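Uncharacterized HTH-type transcriptional regulator yydK (Bacillus subtilis subsp. subtilis, PDB 3BWG) probably binds DNA and regulates transcription as a GntR-family protein with an N-terminal helix-turn-helix region and a UTRA domain. Local coordinates at residues 98-103 with 125-130. Sequence-based numbering, arbitrary orientation.
Sequences KVIELD and YVKRVR
Strand segments 98-103 and 125-130 pair antiparallel from Lys98-Val129 to Asp103-Tyr125, their axes 4.6 Å apart at closest, with a classic beta bulge at Ile100 and Glu101 opposite Lys127. Both bulge amides donate to Lys127 O: Ile100 N at 2.8 Å and Glu101 N at 3.1 Å. They reach it from the same face of the carbonyl plane. Regular pairing resumes on either side, Lys98 with Val129 and Asp103 with Tyr125.

The bulge turns the Ile100 side chain toward the neighbouring strand. Ile100 CG1 sits beside its own backbone N (chi1 -57°), and from there CD1 reaches Val129 CG2 at 3.5 Å. Ile100 CG2 rests on Lys127 CD at 3.7 Å. Tyr192 of helix 187-193 packs against Ile100, Lys127 and Val129.

Lys127 bends at chi3 (-82°), which brings its amine to the Glu101 carboxylate. The salt bridge from Lys127 NZ to Glu101 OE2 is 3.0 Å long and lies nearly in line with the C-O bond. Glu101 OE2 also lies at the edge of the Tyr125 ring, near its plane, 3.8 Å from Tyr125 CE2. Glu101 OE1 binds Arg105, which also pairs with Asp103 and makes a cation-pi contact with Tyr125.

On the other face, Leu102 and Val126 lie side by side, with Leu102 CD1 4.1 Å from Val126 CG1. Both touch Val157 of helix 154-157, as does Val99.

The contact joins the edge strand of the six-stranded UTRA sheet, as counted within this chain, to its neighbour. Lys127 and Arg105 take different oxygens of Glu101, which should limit rotation of the carboxylate and probably favours its charged form.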
loop_
_atom_site.group_PDB
_atom_site.type_symbol
_atom_site.label_atom_id
_atom_site.label_comp_id
_atom_site.label_asym_id
_atom_site.label_seq_id
_atom_site.Cartn_x
_atom_site.Cartn_y
_atom_site.Cartn_z
ATOM N N LYS B 98 21.979 -10.490 9.880
ATOM C CA LYS B 98 22.565 -11.456 10.783
ATOM C C LYS B 98 21.544 -12.609 10.945
ATOM O O LYS B 98 20.433 -12.386 11.403
ATOM C CB LYS B 98 22.804 -10.758 12.121
ATOM C CG LYS B 98 23.525 -11.540 13.188
ATOM C CD LYS B 98 23.797 -10.593 14.366
ATOM C CE LYS B 98 23.856 -11.303 15.720
ATOM N NZ LYS B 98 25.218 -11.853 16.053
ATOM N N VAL B 99 21.918 -13.821 10.541
ATOM C CA VAL B 99 21.031 -14.957 10.666
ATOM C C VAL B 99 21.169 -15.479 12.078
ATOM O O VAL B 99 22.248 -15.845 12.490
ATOM C CB VAL B 99 21.354 -16.094 9.648
ATOM C CG1 VAL B 99 20.402 -17.272 9.818
ATOM C CG2 VAL B 99 21.271 -15.580 8.241
ATOM N N ILE B 100 20.068 -15.514 12.805
ATOM C CA ILE B 100 20.063 -16.036 14.145
ATOM C C ILE B 100 19.769 -17.530 14.096
ATOM O O ILE B 100 20.432 -18.300 14.788
ATOM C CB ILE B 100 19.062 -15.294 15.046
ATOM C CG1 ILE B 100 19.374 -13.807 15.049
ATOM C CG2 ILE B 100 19.143 -15.836 16.502
ATOM C CD1 ILE B 100 18.221 -12.963 15.439
ATOM N N GLU B 101 18.772 -17.931 13.297
ATOM C CA GLU B 101 18.428 -19.333 13.112
ATOM C C GLU B 101 18.026 -19.617 11.650
ATOM O O GLU B 101 17.459 -18.769 10.970
ATOM C CB GLU B 101 17.244 -19.720 13.999
ATOM C CG GLU B 101 17.536 -19.996 15.481
ATOM C CD GLU B 101 16.257 -20.430 16.233
ATOM O OE1 GLU B 101 15.886 -21.627 16.171
ATOM O OE2 GLU B 101 15.604 -19.571 16.867
ATOM N N LEU B 102 18.325 -20.817 11.177
ATOM C CA LEU B 102 17.796 -21.303 9.930
ATOM C C LEU B 102 17.796 -22.779 10.095
ATOM O O LEU B 102 18.843 -23.354 10.384
ATOM C CB LEU B 102 18.689 -20.911 8.741
ATOM C CG LEU B 102 18.505 -21.599 7.376
ATOM C CD1 LEU B 102 17.161 -21.315 6.690
ATOM C CD2 LEU B 102 19.665 -21.250 6.457
ATOM N N ASP B 103 16.630 -23.398 9.971
ATOM C CA ASP B 103 16.552 -24.843 10.029
ATOM C C ASP B 103 15.276 -25.340 9.351
ATOM O O ASP B 103 14.488 -24.548 8.846
ATOM C CB ASP B 103 16.660 -25.336 11.479
ATOM C CG ASP B 103 15.502 -24.900 12.336
ATOM O OD1 ASP B 103 14.436 -24.529 11.795
ATOM O OD2 ASP B 103 15.644 -24.936 13.568
ATOM N N TYR B 125 12.571 -22.409 8.502
ATOM C CA TYR B 125 12.323 -21.346 9.458
ATOM C C TYR B 125 13.494 -20.409 9.483
ATOM O O TYR B 125 14.624 -20.851 9.624
ATOM C CB TYR B 125 12.115 -21.938 10.857
ATOM C CG TYR B 125 12.116 -20.933 11.984
ATOM C CD1 TYR B 125 10.977 -20.168 12.245
ATOM C CD2 TYR B 125 13.240 -20.766 12.820
ATOM C CE1 TYR B 125 10.959 -19.256 13.257
ATOM C CE2 TYR B 125 13.217 -19.849 13.872
ATOM C CZ TYR B 125 12.065 -19.091 14.067
ATOM O OH TYR B 125 11.951 -18.171 15.083
ATOM N N VAL B 126 13.236 -19.112 9.377
ATOM C CA VAL B 126 14.333 -18.165 9.505
ATOM C C VAL B 126 14.101 -17.080 10.541
ATOM O O VAL B 126 12.983 -16.575 10.698
ATOM C CB VAL B 126 14.943 -17.674 8.117
ATOM C CG1 VAL B 126 14.313 -18.353 6.930
ATOM C CG2 VAL B 126 15.088 -16.148 8.000
ATOM N N LYS B 127 15.130 -16.817 11.333
ATOM C CA LYS B 127 15.070 -15.793 12.341
ATOM C C LYS B 127 16.293 -14.902 12.060
ATOM O O LYS B 127 17.431 -15.407 12.009
ATOM C CB LYS B 127 15.143 -16.418 13.733
ATOM C CG LYS B 127 15.041 -15.376 14.852
ATOM C CD LYS B 127 15.449 -15.890 16.248
ATOM C CE LYS B 127 14.288 -16.642 16.896
ATOM N NZ LYS B 127 14.726 -17.089 18.269
ATOM N N ARG B 128 16.064 -13.606 11.823
ATOM C CA ARG B 128 17.165 -12.721 11.482
ATOM C C ARG B 128 16.921 -11.270 11.890
ATOM O O ARG B 128 15.767 -10.791 11.986
ATOM C CB ARG B 128 17.547 -12.858 9.991
ATOM C CG ARG B 128 16.626 -12.198 8.987
ATOM C CD ARG B 128 16.976 -12.567 7.559
ATOM N NE ARG B 128 15.877 -12.134 6.696
ATOM C CZ ARG B 128 15.950 -11.923 5.387
ATOM N NH1 ARG B 128 17.088 -12.114 4.729
ATOM N NH2 ARG B 128 14.863 -11.517 4.744
ATOM N N VAL B 129 18.009 -10.590 12.193
ATOM C CA VAL B 129 17.962 -9.163 12.426
ATOM C C VAL B 129 18.533 -8.573 11.171
ATOM O O VAL B 129 19.542 -9.074 10.621
ATOM C CB VAL B 129 18.777 -8.731 13.680
ATOM C CG1 VAL B 129 18.722 -7.179 13.929
ATOM C CG2 VAL B 129 18.287 -9.502 14.919
ATOM N N ARG B 130 17.867 -7.538 10.683
ATOM C CA ARG B 130 18.345 -6.850 9.489
ATOM C C ARG B 130 18.801 -5.426 9.820
ATOM O O ARG B 130 18.332 -4.849 10.794
ATOM C CB ARG B 130 17.301 -6.911 8.374
ATOM C CG ARG B 130 16.605 -8.271 8.261
ATOM C CD ARG B 130 15.837 -8.373 6.941
ATOM N NE ARG B 130 16.811 -8.464 5.828
ATOM C CZ ARG B 130 16.499 -8.274 4.547
ATOM N NH1 ARG B 130 15.235 -7.997 4.209
ATOM N NH2 ARG B 130 17.441 -8.394 3.602
#